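PDB 3EC3: protein disulfide-isomerase A4 from Rattus norvegicus, which catalyses, in the endoplasmic reticulum, the rearrangement of disulfide bonds in proteins, and is represented here by its noncatalytic b and b' thioredoxin-like domains. Local coordinates for residues 9-14 with 56-61; 27-32 with 74-79; 121-126 with 177-182; 140-145 with 171-176. The protein carries 1 engineered substitution. All coordinates share one frame; numbering follows the deposited sequence.

Interaction 1 (9-14 with 56-61); sequences KEILTL and KFHHTF
Lys9 and Glu10 pair in parallel with His58 and His59, and the backbone carries most of the polar contact. Lys9 N donates to Phe57 O at 2.9 Å. Lys9 O in turn accepts from His59 N at 3.0 Å, and Ile11 N bonds to His59 O at 2.9 Å. His58 CA adds a CA-H...O contact to Lys9 O at 3.1 Å.

The side chains meet by packing. The imidazole of His59 lies along the strand of Lys9 and Glu10, with Glu10 CA over one ring face. Its CG is placed between the backbone N and the carbonyl carbon (chi1 64°), which turns the ring back over the neighbouring strand. Glu10 CB touches His59 NE2 at 3.5 Å, and His59 ND1 is held by Ser8 OG. On the other face of the sheet, Ile11 CD1 rests on His58 CB at 3.7 Å.

Waters link polar atoms across the contact. One joins Glu10 O to His58 ND1. Another donates to Glu10 OE2 and accepts from Phe61 N at 2.9 Å.

Helices 14-23 and 39-51 lie against opposite faces, through Ile11 on Phe20 and His59 on Tyr44. Strand 9-10 is the outermost strand of this chain's first sheet, paired in parallel with strand 57-60, as in the β1-β3 pairing of a thioredoxin fold.

Interaction 2 (27-32 with 74-79); sequences VVILGV and GKLVLM
Leu78 packs against Ile29 on one face of an antiparallel strand pair, and against Val27 just before strand 28-32. Its CB lies 4.2 Å from Val28 O. CG touches Ile29 CG1 at 4.0 Å and is equally near Val27 CG2. The two methyls then part: CD1 turns to Ile29 CG2, and CD2 meets Val27 CG2 at 3.8 Å. Leu78 and Ile29 lie side by side and point the same way. With an alanine in place of Leu78, CG and both methyls go, which is likely to open a gap beside Val27 and Ile29.

Leu76 extends this face, with its CD2 on Ile29 CG2 at 3.7 Å. Leu30, Val32, Val77 and selenomethionine Met79 line the other face.

Paired backbone bonds join Val28 to Met79, Leu30 to Val77 and Val32 to Lys75. At the Val32 end of the pair, Val32 O accepts from both Lys75 N, at 3.0 Å, and Gly74 N, at 2.6 Å. This is a G1 beta bulge.

Strand 28-32 is central, with strand 57-60 on its other edge, and strand 75-79 continues the sheet to strand 93-96. Helix 103-113 packs over Ile29, Leu76 and Leu78, while helix 63-69 covers Leu30, Val32 and Met79.

Interaction 3 (121-126 with 177-182); sequences RKTSND and EDYATE
Arg121 reaches across to both Tyr179 and Glu182. With CG anti to the backbone N (chi1 173°) and the chain extended to NE, its guanidinium lies flat on one face of the Tyr179 ring, the planes 11° apart. The stack is off-centre, and Arg121 CZ stands 4.2 Å from the ring centroid. The same group grips Glu182 end-on, nearly coplanar with its carboxylate. Arg121 NH1 bonds to Glu182 OE1 at 2.9 Å and Arg121 NH2 to Glu182 OE2 at 2.7 Å, both on syn lone pairs. Glu182 OE2 has a second partner in Tyr139 OH. A leucine in place of Arg121 would probably leave the Glu182 carboxylate without its positive mate and strip the flat cover from this face of Tyr179.

Lys122 N is held by Asn125 OD1 within its own loop, while the amine of Lys122 forms a salt bridge with Asp25.

Thr123 takes the Asp178 carboxylate with two donors. Its OG1 bonds to Asp178 OD1 at 2.7 Å, and its N bonds to Asp178 OD2 at 3.1 Å. Its CG2 lies over the opposite face of the Tyr179 ring, a CH-pi contact 3.9 Å from the centroid, which clamps the ring between Thr123 and Arg121.

Asp126 meets the edge of the Tyr179 ring. Its OD2 accepts from Tyr179 OH at 2.5 Å, on the anti side and tilted out of the carboxylate plane.

The arrangement ties two strand-to-helix connections of the second thioredoxin-like domain: the loop between strand 118-121 and helix 126-129, and the turn from strand 170-175 into helix 180-185.

Interaction 4 (140-145 with 171-176); sequences YSVDFS and FAIADE
Asp175 OD2 is gripped by two donors. Val142 N bonds to it at 3.0 Å on the anti lone pair, and a water donates to it at 2.7 Å. The other oxygen, OD1, accepts from Asp178 N, so the carboxylate bridges the 140-145 loop and the turn after its own strand.

This side chain continues a short backbone ladder. Tyr140 N donates to Ala174 O at 3.0 Å, and Tyr140 O accepts from Glu176 N at 2.8 Å. Asp175 CA adds a CA-H...O contact to Tyr140 O. Further along the loop, Asp143 OD1 accepts from Ser145 N, an Asx turn, and also from Ser145 OG.

Ile173 gathers the apolar contacts. A chi1 of 64° followed by an extended chi2 of 171° carries its CD1 to three partners. They are Val142 CG1 at 3.8 Å, Phe144 CZ at 4.0 Å and the hydroxyl end of Tyr140. Ile173 CG2 lies at the edge of the Tyr140 ring, 3.7 Å from Tyr140 CE1, while Val142 CG2 lies over the centre of one face of that ring.

Strand 170-175 runs between strands 118-121 and 135-140. Helix 149-163 lies beside the loop, where Tyr140 OH bonds to Thr152 O, the Tyr140 ring meets Trp155 and Phe144 packs on Thr152.

Overall arrangement
The four contacts fall into two thioredoxin-like units whose sheets have the same strand order. Interactions 1 and 2 share the first sheet: strands 57-60 and 28-32 are neighbours there, and Thr60 N meets Gly31 O at 2.7 Å. Interactions 3 and 4 lie at the strand ends and connections of the second, where 140-145 with 171-176 is nested inside the loop closed by 121-126 with 177-182. Interaction 2 is buried and almost wholly apolar beyond its backbone ladder. Interaction 1, at the sheet's outermost strand, adds histidines and waters. Interaction 4 mixes an apolar cluster with a carboxylate at a strand end. Interaction 3 relies on charged and aromatic side chains. Centres of interactions 2 and 3 lie about 28 Å apart.

Interaction 1 (9-14 with 56-61)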
loop_
_atom_site.group_PDB
_atom_site.type_symbol
_atom_site.label_atom_id
_atom_site.label_comp_id
_atom_site.label_asym_id
_atom_site.label_seq_id
_atom_site.Cartn_x
_atom_site.Cartn_y
_atom_site.Cartn_z
ATOM N N LYS A 9 7.237 17.687 6.426
ATOM C CA LYS A 9 6.435 18.879 6.675
ATOM C C LYS A 9 5.720 18.817 7.999
ATOM O O LYS A 9 5.181 17.770 8.369
ATOM C CB LYS A 9 5.424 19.075 5.486
ATOM C CG LYS A 9 4.921 20.470 5.344
ATOM C CD LYS A 9 4.282 20.699 3.941
ATOM C CE LYS A 9 4.027 22.156 3.750
ATOM N NZ LYS A 9 3.343 22.478 2.478
ATOM N N GLU A 10 5.666 19.929 8.744
ATOM C CA GLU A 10 5.005 19.875 10.057
ATOM C C GLU A 10 3.472 19.748 9.967
ATOM O O GLU A 10 2.818 20.380 9.109
ATOM C CB GLU A 10 5.387 21.081 10.963
ATOM C CG GLU A 10 4.976 20.895 12.437
ATOM C CD GLU A 10 5.413 22.083 13.356
ATOM O OE1 GLU A 10 6.006 23.021 12.815
ATOM O OE2 GLU A 10 5.126 22.080 14.571
ATOM N N ILE A 11 2.914 18.948 10.861
ATOM C CA ILE A 11 1.477 18.824 11.026
ATOM C C ILE A 11 1.162 19.693 12.216
ATOM O O ILE A 11 1.811 19.541 13.254
ATOM C CB ILE A 11 1.089 17.348 11.292
ATOM C CG1 ILE A 11 1.184 16.610 9.925
ATOM C CG2 ILE A 11 -0.309 17.293 11.984
ATOM C CD1 ILE A 11 0.487 15.252 9.811
ATOM N N LEU A 12 0.227 20.626 12.059
ATOM C CA LEU A 12 -0.105 21.571 13.114
ATOM C C LEU A 12 -1.324 21.097 13.917
ATOM O O LEU A 12 -1.418 21.362 15.112
ATOM C CB LEU A 12 -0.335 22.986 12.566
ATOM C CG LEU A 12 0.744 23.481 11.617
ATOM C CD1 LEU A 12 0.284 24.786 10.965
ATOM C CD2 LEU A 12 2.066 23.590 12.343
ATOM N N THR A 13 -2.276 20.426 13.277
ATOM C CA THR A 13 -3.523 20.137 13.961
ATOM C C THR A 13 -3.917 18.675 13.868
ATOM O O THR A 13 -3.475 17.914 12.977
ATOM C CB THR A 13 -4.689 20.962 13.387
ATOM O OG1 THR A 13 -4.893 20.596 12.016
ATOM C CG2 THR A 13 -4.442 22.480 13.511
ATOM N N LEU A 14 -4.820 18.290 14.756
ATOM C CA LEU A 14 -5.349 16.958 14.704
ATOM C C LEU A 14 -6.155 16.785 13.403
ATOM O O LEU A 14 -6.127 15.707 12.779
ATOM C CB LEU A 14 -6.218 16.711 15.936
ATOM C CG LEU A 14 -6.045 15.451 16.759
ATOM C CD1 LEU A 14 -7.335 15.247 17.567
ATOM C CD2 LEU A 14 -5.761 14.263 15.848
ATOM N N LYS A 56 5.873 11.051 0.767
ATOM C CA LYS A 56 5.661 12.318 1.481
ATOM C C LYS A 56 5.868 12.035 2.970
ATOM O O LYS A 56 5.315 11.042 3.491
ATOM C CB LYS A 56 4.210 12.808 1.321
ATOM C CG LYS A 56 3.754 13.172 -0.120
ATOM C CD LYS A 56 4.083 14.597 -0.423
ATOM C CE LYS A 56 5.260 14.684 -1.373
ATOM N NZ LYS A 56 5.477 16.084 -1.866
ATOM N N PHE A 57 6.578 12.932 3.653
ATOM C CA PHE A 57 6.863 12.793 5.091
ATOM C C PHE A 57 6.283 13.940 5.927
ATOM O O PHE A 57 6.331 15.131 5.492
ATOM C CB PHE A 57 8.392 12.767 5.251
ATOM C CG PHE A 57 9.027 11.525 4.694
ATOM C CD1 PHE A 57 9.366 11.447 3.345
ATOM C CD2 PHE A 57 9.295 10.432 5.520
ATOM C CE1 PHE A 57 9.957 10.291 2.824
ATOM C CE2 PHE A 57 9.915 9.283 5.016
ATOM C CZ PHE A 57 10.229 9.211 3.644
ATOM N N HIS A 58 5.762 13.622 7.119
ATOM C CA HIS A 58 5.252 14.642 8.008
ATOM C C HIS A 58 5.883 14.426 9.378
ATOM O O HIS A 58 6.437 13.330 9.634
ATOM C CB HIS A 58 3.744 14.553 8.130
ATOM C CG HIS A 58 3.052 14.639 6.804
ATOM N ND1 HIS A 58 2.615 15.829 6.275
ATOM C CD2 HIS A 58 2.815 13.690 5.860
ATOM C CE1 HIS A 58 2.081 15.607 5.077
ATOM N NE2 HIS A 58 2.181 14.312 4.807
ATOM N N HIS A 59 5.782 15.450 10.217
ATOM C CA HIS A 59 6.263 15.329 11.612
ATOM C C HIS A 59 5.422 16.143 12.526
ATOM O O HIS A 59 4.730 17.046 12.096
ATOM C CB HIS A 59 7.745 15.729 11.744
ATOM C CG HIS A 59 8.018 17.160 11.417
ATOM N ND1 HIS A 59 8.313 17.588 10.147
ATOM C CD2 HIS A 59 8.059 18.263 12.203
ATOM C CE1 HIS A 59 8.541 18.892 10.162
ATOM N NE2 HIS A 59 8.406 19.327 11.406
ATOM N N THR A 60 5.433 15.798 13.807
ATOM C CA THR A 60 4.736 16.614 14.763
ATOM C C THR A 60 5.483 16.611 16.089
ATOM O O THR A 60 6.152 15.613 16.440
ATOM C CB THR A 60 3.254 16.121 14.945
ATOM O OG1 THR A 60 2.563 17.042 15.786
ATOM C CG2 THR A 60 3.198 14.739 15.587
ATOM N N PHE A 61 5.376 17.711 16.812
ATOM C CA PHE A 61 5.910 17.763 18.161
ATOM C C PHE A 61 4.773 17.895 19.187
ATOM O O PHE A 61 5.026 18.188 20.354
ATOM C CB PHE A 61 6.867 18.956 18.300
ATOM C CG PHE A 61 7.844 19.081 17.187
ATOM C CD1 PHE A 61 7.884 20.245 16.415
ATOM C CD2 PHE A 61 8.718 18.033 16.893
ATOM C CE1 PHE A 61 8.800 20.381 15.360
ATOM C CE2 PHE A 61 9.668 18.150 15.829
ATOM C CZ PHE A 61 9.698 19.310 15.075
HETATM O O HOH W 1 1.790 18.403 6.930
HETATM O O HOH W 2 9.047 21.961 12.089
HETATM O O HOH W 3 4.160 20.213 15.933
#

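Interaction 2 (27-32 with 74-79)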
loop_
_atom_site.group_PDB
_atom_site.type_symbol
_atom_site.label_atom_id
_atom_site.label_comp_id
_atom_site.label_asym_id
_atom_site.label_seq_id
_atom_site.Cartn_x
_atom_site.Cartn_y
_atom_site.Cartn_z
ATOM N N VAL A 27 0.372 6.027 1.903
ATOM C CA VAL A 27 0.858 5.834 3.284
ATOM C C VAL A 27 1.100 7.224 3.919
ATOM O O VAL A 27 1.659 8.135 3.268
ATOM C CB VAL A 27 2.082 4.863 3.351
ATOM C CG1 VAL A 27 3.320 5.383 2.567
ATOM C CG2 VAL A 27 2.472 4.530 4.833
ATOM N N VAL A 28 0.609 7.382 5.145
ATOM C CA VAL A 28 0.856 8.535 5.979
ATOM C C VAL A 28 2.066 8.212 6.869
ATOM O O VAL A 28 1.988 7.303 7.715
ATOM C CB VAL A 28 -0.348 8.790 6.886
ATOM C CG1 VAL A 28 -0.085 10.006 7.808
ATOM C CG2 VAL A 28 -1.665 8.945 6.020
ATOM N N ILE A 29 3.150 8.969 6.685
ATOM C CA ILE A 29 4.359 8.743 7.414
ATOM C C ILE A 29 4.547 9.913 8.370
ATOM O O ILE A 29 4.647 11.080 7.936
ATOM C CB ILE A 29 5.561 8.625 6.462
ATOM C CG1 ILE A 29 5.307 7.509 5.418
ATOM C CG2 ILE A 29 6.799 8.317 7.248
ATOM C CD1 ILE A 29 6.346 7.575 4.235
ATOM N N LEU A 30 4.560 9.595 9.659
ATOM C CA LEU A 30 4.539 10.617 10.691
ATOM C C LEU A 30 5.630 10.433 11.727
ATOM O O LEU A 30 5.551 9.492 12.539
ATOM C CB LEU A 30 3.210 10.602 11.398
ATOM C CG LEU A 30 3.065 11.769 12.383
ATOM C CD1 LEU A 30 3.214 13.118 11.745
ATOM C CD2 LEU A 30 1.697 11.662 13.078
ATOM N N GLY A 31 6.551 11.380 11.784
ATOM C CA GLY A 31 7.556 11.411 12.870
ATOM C C GLY A 31 6.981 12.136 14.080
ATOM O O GLY A 31 6.546 13.299 13.964
ATOM N N VAL A 32 7.014 11.506 15.255
ATOM C CA VAL A 32 6.443 12.152 16.455
ATOM C C VAL A 32 7.578 12.365 17.444
ATOM O O VAL A 32 8.077 11.396 18.023
ATOM C CB VAL A 32 5.370 11.251 17.116
ATOM C CG1 VAL A 32 4.751 11.923 18.391
ATOM C CG2 VAL A 32 4.234 10.857 16.088
ATOM N N GLY A 74 8.946 10.297 20.248
ATOM C CA GLY A 74 10.173 9.601 19.860
ATOM C C GLY A 74 9.871 8.399 19.005
ATOM O O GLY A 74 10.454 7.329 19.190
ATOM N N LYS A 75 8.926 8.565 18.081
ATOM C CA LYS A 75 8.450 7.457 17.278
ATOM C C LYS A 75 8.275 7.824 15.798
ATOM O O LYS A 75 7.942 8.955 15.438
ATOM C CB LYS A 75 7.074 6.959 17.799
ATOM C CG LYS A 75 6.979 6.641 19.327
ATOM C CD LYS A 75 7.647 5.358 19.677
ATOM C CE LYS A 75 7.557 5.075 21.172
ATOM N NZ LYS A 75 8.699 4.188 21.527
ATOM N N LEU A 76 8.426 6.832 14.935
ATOM C CA LEU A 76 8.007 6.963 13.562
ATOM C C LEU A 76 6.710 6.129 13.435
ATOM O O LEU A 76 6.690 4.953 13.823
ATOM C CB LEU A 76 9.113 6.363 12.703
ATOM C CG LEU A 76 9.196 6.453 11.181
ATOM C CD1 LEU A 76 9.358 5.089 10.527
ATOM C CD2 LEU A 76 8.181 7.406 10.516
ATOM N N VAL A 77 5.642 6.715 12.890
ATOM C CA VAL A 77 4.349 6.051 12.864
ATOM C C VAL A 77 3.959 6.025 11.384
ATOM O O VAL A 77 4.028 7.053 10.718
ATOM C CB VAL A 77 3.300 6.837 13.685
ATOM C CG1 VAL A 77 1.938 6.178 13.561
ATOM C CG2 VAL A 77 3.744 6.980 15.179
ATOM N N LEU A 78 3.565 4.859 10.882
ATOM C CA LEU A 78 3.083 4.740 9.513
ATOM C C LEU A 78 1.658 4.231 9.593
ATOM O O LEU A 78 1.386 3.202 10.284
ATOM C CB LEU A 78 3.913 3.748 8.713
ATOM C CG LEU A 78 5.067 4.341 7.877
ATOM C CD1 LEU A 78 6.180 4.586 8.791
ATOM C CD2 LEU A 78 5.480 3.317 6.757
HETATM N N MSE A 79 0.766 4.926 8.901
HETATM C CA MSE A 79 -0.623 4.569 8.893
HETATM C C MSE A 79 -1.134 4.587 7.467
HETATM O O MSE A 79 -0.582 5.288 6.614
HETATM C CB MSE A 79 -1.400 5.571 9.733
HETATM C CG MSE A 79 -1.016 5.535 11.189
HETATM SE SE MSE A 79 -1.949 6.952 12.163
HETATM C CE MSE A 79 -0.806 8.433 11.609
#

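Interaction 3 (121-126 with 177-182)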
loop_
_atom_site.group_PDB
_atom_site.type_symbol
_atom_site.label_atom_id
_atom_site.label_comp_id
_atom_site.label_asym_id
_atom_site.label_seq_id
_atom_site.Cartn_x
_atom_site.Cartn_y
_atom_site.Cartn_z
ATOM N N ARG A 121 -3.151 -0.142 -7.152
ATOM C CA ARG A 121 -2.088 0.039 -8.150
ATOM C C ARG A 121 -2.647 0.918 -9.260
ATOM O O ARG A 121 -3.695 0.628 -9.826
ATOM C CB ARG A 121 -1.630 -1.326 -8.682
ATOM C CG ARG A 121 -0.625 -1.247 -9.867
ATOM C CD ARG A 121 -0.441 -2.664 -10.348
ATOM N NE ARG A 121 0.474 -2.802 -11.482
ATOM C CZ ARG A 121 0.097 -3.208 -12.688
ATOM N NH1 ARG A 121 0.998 -3.361 -13.642
ATOM N NH2 ARG A 121 -1.187 -3.477 -12.937
ATOM N N LYS A 122 -1.945 2.009 -9.531
ATOM C CA LYS A 122 -2.376 3.028 -10.453
ATOM C C LYS A 122 -1.259 3.240 -11.451
ATOM O O LYS A 122 -0.100 3.162 -11.089
ATOM C CB LYS A 122 -2.593 4.329 -9.690
ATOM C CG LYS A 122 -3.817 4.325 -8.813
ATOM C CD LYS A 122 -4.143 5.707 -8.327
ATOM C CE LYS A 122 -3.334 6.080 -7.123
ATOM N NZ LYS A 122 -4.092 7.103 -6.347
ATOM N N THR A 123 -1.592 3.533 -12.708
ATOM C CA THR A 123 -0.547 3.923 -13.663
ATOM C C THR A 123 0.356 5.066 -13.127
ATOM O O THR A 123 1.535 5.141 -13.477
ATOM C CB THR A 123 -1.122 4.282 -15.062
ATOM O OG1 THR A 123 -2.143 5.282 -14.936
ATOM C CG2 THR A 123 -1.691 3.045 -15.746
ATOM N N SER A 124 -0.189 5.927 -12.262
ATOM C CA SER A 124 0.603 6.965 -11.593
ATOM C C SER A 124 1.533 6.499 -10.440
ATOM O O SER A 124 2.456 7.211 -10.051
ATOM C CB SER A 124 -0.295 8.124 -11.142
ATOM O OG SER A 124 -1.224 7.715 -10.155
ATOM N N ASN A 125 1.323 5.306 -9.909
ATOM C CA ASN A 125 2.142 4.858 -8.798
ATOM C C ASN A 125 2.811 3.502 -9.038
ATOM O O ASN A 125 3.488 2.980 -8.142
ATOM C CB ASN A 125 1.318 4.866 -7.482
ATOM C CG ASN A 125 0.376 3.630 -7.308
ATOM O OD1 ASN A 125 0.490 2.619 -7.973
ATOM N ND2 ASN A 125 -0.567 3.757 -6.404
ATOM N N ASP A 126 2.624 2.899 -10.212
ATOM C CA ASP A 126 3.043 1.499 -10.302
ATOM C C ASP A 126 4.563 1.287 -10.297
ATOM O O ASP A 126 5.048 0.326 -9.703
ATOM C CB ASP A 126 2.293 0.685 -11.373
ATOM C CG ASP A 126 2.419 1.257 -12.759
ATOM O OD1 ASP A 126 3.370 2.023 -13.007
ATOM O OD2 ASP A 126 1.537 0.924 -13.605
ATOM N N GLU A 177 -10.018 -0.002 -16.715
ATOM C CA GLU A 177 -9.886 1.053 -17.747
ATOM C C GLU A 177 -8.492 1.677 -17.706
ATOM O O GLU A 177 -7.826 1.791 -18.744
ATOM C CB GLU A 177 -10.923 2.170 -17.543
ATOM C CG GLU A 177 -12.299 1.909 -18.137
ATOM C CD GLU A 177 -13.022 3.193 -18.618
ATOM O OE1 GLU A 177 -12.348 4.196 -18.961
ATOM O OE2 GLU A 177 -14.278 3.192 -18.660
ATOM N N ASP A 178 -8.062 2.075 -16.504
ATOM C CA ASP A 178 -6.689 2.528 -16.242
ATOM C C ASP A 178 -5.691 1.573 -16.883
ATOM O O ASP A 178 -4.702 2.001 -17.510
ATOM C CB ASP A 178 -6.418 2.614 -14.717
ATOM C CG ASP A 178 -5.147 3.407 -14.376
ATOM O OD1 ASP A 178 -4.631 4.176 -15.233
ATOM O OD2 ASP A 178 -4.656 3.275 -13.236
ATOM N N TYR A 179 -5.955 0.279 -16.753
ATOM C CA TYR A 179 -5.045 -0.728 -17.327
ATOM C C TYR A 179 -5.601 -1.462 -18.544
ATOM O O TYR A 179 -5.294 -2.634 -18.765
ATOM C CB TYR A 179 -4.603 -1.712 -16.241
ATOM C CG TYR A 179 -3.604 -1.101 -15.297
ATOM C CD1 TYR A 179 -4.011 -0.519 -14.099
ATOM C CD2 TYR A 179 -2.238 -1.092 -15.610
ATOM C CE1 TYR A 179 -3.087 0.049 -13.217
ATOM C CE2 TYR A 179 -1.301 -0.518 -14.735
ATOM C CZ TYR A 179 -1.731 0.042 -13.547
ATOM O OH TYR A 179 -0.800 0.618 -12.700
ATOM N N ALA A 180 -6.420 -0.766 -19.328
ATOM C CA ALA A 180 -7.049 -1.340 -20.533
ATOM C C ALA A 180 -6.081 -2.143 -21.413
ATOM O O ALA A 180 -6.359 -3.306 -21.784
ATOM C CB ALA A 180 -7.748 -0.238 -21.354
ATOM N N THR A 181 -4.947 -1.534 -21.739
ATOM C CA THR A 181 -4.035 -2.177 -22.670
ATOM C C THR A 181 -3.222 -3.296 -22.024
ATOM O O THR A 181 -2.929 -4.282 -22.682
ATOM C CB THR A 181 -3.204 -1.179 -23.559
ATOM O OG1 THR A 181 -1.982 -1.803 -23.964
ATOM C CG2 THR A 181 -2.891 0.126 -22.831
ATOM N N GLU A 182 -2.905 -3.170 -20.733
ATOM C CA GLU A 182 -2.353 -4.291 -19.980
ATOM C C GLU A 182 -3.323 -5.485 -19.993
ATOM O O GLU A 182 -2.879 -6.630 -20.175
ATOM C CB GLU A 182 -2.041 -3.877 -18.530
ATOM C CG GLU A 182 -1.389 -4.966 -17.723
ATOM C CD GLU A 182 -0.901 -4.453 -16.408
ATOM O OE1 GLU A 182 0.290 -4.106 -16.325
ATOM O OE2 GLU A 182 -1.714 -4.350 -15.470
HETATM O O HOH W 4 -5.886 1.586 -11.250
#

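Interaction 4 (140-145 with 171-176)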
loop_
_atom_site.group_PDB
_atom_site.type_symbol
_atom_site.label_atom_id
_atom_site.label_comp_id
_atom_site.label_asym_id
_atom_site.label_seq_id
_atom_site.Cartn_x
_atom_site.Cartn_y
_atom_site.Cartn_z
ATOM N N TYR A 140 -10.764 -4.471 -11.910
ATOM C CA TYR A 140 -12.193 -4.192 -11.956
ATOM C C TYR A 140 -12.448 -2.695 -11.988
ATOM O O TYR A 140 -11.536 -1.919 -12.181
ATOM C CB TYR A 140 -12.983 -4.884 -10.819
ATOM C CG TYR A 140 -12.627 -4.492 -9.387
ATOM C CD1 TYR A 140 -11.548 -5.095 -8.727
ATOM C CD2 TYR A 140 -13.414 -3.575 -8.679
ATOM C CE1 TYR A 140 -11.250 -4.785 -7.404
ATOM C CE2 TYR A 140 -13.120 -3.237 -7.345
ATOM C CZ TYR A 140 -12.028 -3.860 -6.725
ATOM O OH TYR A 140 -11.739 -3.569 -5.431
ATOM N N SER A 141 -13.699 -2.286 -11.804
ATOM C CA SER A 141 -14.007 -0.858 -11.760
ATOM C C SER A 141 -13.731 -0.315 -10.366
ATOM O O SER A 141 -14.509 -0.556 -9.436
ATOM C CB SER A 141 -15.471 -0.607 -12.195
ATOM O OG SER A 141 -15.813 0.754 -12.042
ATOM N N VAL A 142 -12.617 0.404 -10.203
ATOM C CA VAL A 142 -12.165 0.821 -8.850
ATOM C C VAL A 142 -12.590 2.259 -8.620
ATOM O O VAL A 142 -12.199 3.133 -9.377
ATOM C CB VAL A 142 -10.606 0.664 -8.698
ATOM C CG1 VAL A 142 -10.121 1.274 -7.357
ATOM C CG2 VAL A 142 -10.234 -0.826 -8.768
ATOM N N ASP A 143 -13.429 2.513 -7.612
ATOM C CA ASP A 143 -13.972 3.841 -7.456
ATOM C C ASP A 143 -14.273 4.034 -5.967
ATOM O O ASP A 143 -15.193 3.401 -5.425
ATOM C CB ASP A 143 -15.224 4.014 -8.355
ATOM C CG ASP A 143 -15.819 5.414 -8.276
ATOM O OD1 ASP A 143 -15.459 6.151 -7.334
ATOM O OD2 ASP A 143 -16.627 5.774 -9.163
ATOM N N PHE A 144 -13.477 4.892 -5.306
ATOM C CA PHE A 144 -13.609 5.123 -3.872
ATOM C C PHE A 144 -14.532 6.307 -3.511
ATOM O O PHE A 144 -14.604 6.729 -2.323
ATOM C CB PHE A 144 -12.211 5.317 -3.234
ATOM C CG PHE A 144 -11.397 4.058 -3.221
ATOM C CD1 PHE A 144 -10.384 3.858 -4.163
ATOM C CD2 PHE A 144 -11.632 3.090 -2.237
ATOM C CE1 PHE A 144 -9.635 2.630 -4.162
ATOM C CE2 PHE A 144 -10.908 1.868 -2.227
ATOM C CZ PHE A 144 -9.878 1.683 -3.191
ATOM N N SER A 145 -15.238 6.857 -4.505
ATOM C CA SER A 145 -16.170 7.947 -4.230
ATOM C C SER A 145 -17.333 7.398 -3.362
ATOM O O SER A 145 -17.581 6.176 -3.331
ATOM C CB SER A 145 -16.714 8.542 -5.564
ATOM O OG SER A 145 -17.613 7.586 -6.195
ATOM N N PHE A 171 -0.144 -7.931 -3.353
ATOM C CA PHE A 171 -1.468 -7.985 -4.014
ATOM C C PHE A 171 -1.923 -6.543 -4.162
ATOM O O PHE A 171 -1.619 -5.686 -3.296
ATOM C CB PHE A 171 -2.485 -8.706 -3.154
ATOM C CG PHE A 171 -2.296 -10.224 -3.039
ATOM C CD1 PHE A 171 -1.239 -10.783 -2.348
ATOM C CD2 PHE A 171 -3.249 -11.084 -3.593
ATOM C CE1 PHE A 171 -1.104 -12.178 -2.225
ATOM C CE2 PHE A 171 -3.123 -12.491 -3.482
ATOM C CZ PHE A 171 -2.049 -13.034 -2.803
ATOM N N ALA A 172 -2.618 -6.259 -5.258
ATOM C CA ALA A 172 -3.171 -4.914 -5.466
ATOM C C ALA A 172 -4.445 -5.034 -6.271
ATOM O O ALA A 172 -4.601 -5.996 -7.075
ATOM C CB ALA A 172 -2.162 -4.035 -6.206
ATOM N N ILE A 173 -5.357 -4.080 -6.096
ATOM C CA ILE A 173 -6.484 -3.989 -7.026
ATOM C C ILE A 173 -6.090 -2.914 -8.056
ATOM O O ILE A 173 -5.279 -2.015 -7.762
ATOM C CB ILE A 173 -7.804 -3.604 -6.288
ATOM C CG1 ILE A 173 -7.678 -2.195 -5.690
ATOM C CG2 ILE A 173 -8.215 -4.743 -5.265
ATOM C CD1 ILE A 173 -9.021 -1.655 -5.138
ATOM N N ALA A 174 -6.639 -3.007 -9.261
ATOM C CA ALA A 174 -6.276 -2.100 -10.346
ATOM C C ALA A 174 -7.535 -1.796 -11.153
ATOM O O ALA A 174 -8.398 -2.670 -11.325
ATOM C CB ALA A 174 -5.201 -2.719 -11.247
ATOM N N ASP A 175 -7.664 -0.547 -11.602
ATOM C CA ASP A 175 -8.835 -0.196 -12.394
ATOM C C ASP A 175 -8.710 -0.770 -13.814
ATOM O O ASP A 175 -7.670 -0.631 -14.448
ATOM C CB ASP A 175 -9.051 1.315 -12.452
ATOM C CG ASP A 175 -10.285 1.668 -13.236
ATOM O OD1 ASP A 175 -10.150 2.129 -14.376
ATOM O OD2 ASP A 175 -11.392 1.366 -12.772
ATOM N N GLU A 176 -9.769 -1.411 -14.303
ATOM C CA GLU A 176 -9.686 -2.140 -15.607
ATOM C C GLU A 176 -9.498 -1.224 -16.817
ATOM O O GLU A 176 -8.891 -1.643 -17.820
ATOM C CB GLU A 176 -10.888 -3.069 -15.820
ATOM C CG GLU A 176 -12.224 -2.377 -15.709
ATOM C CD GLU A 176 -13.406 -3.343 -15.689
ATOM O OE1 GLU A 176 -13.212 -4.560 -15.896
ATOM O OE2 GLU A 176 -14.549 -2.869 -15.500
HETATM O O HOH W 5 -13.466 1.361 -14.448
#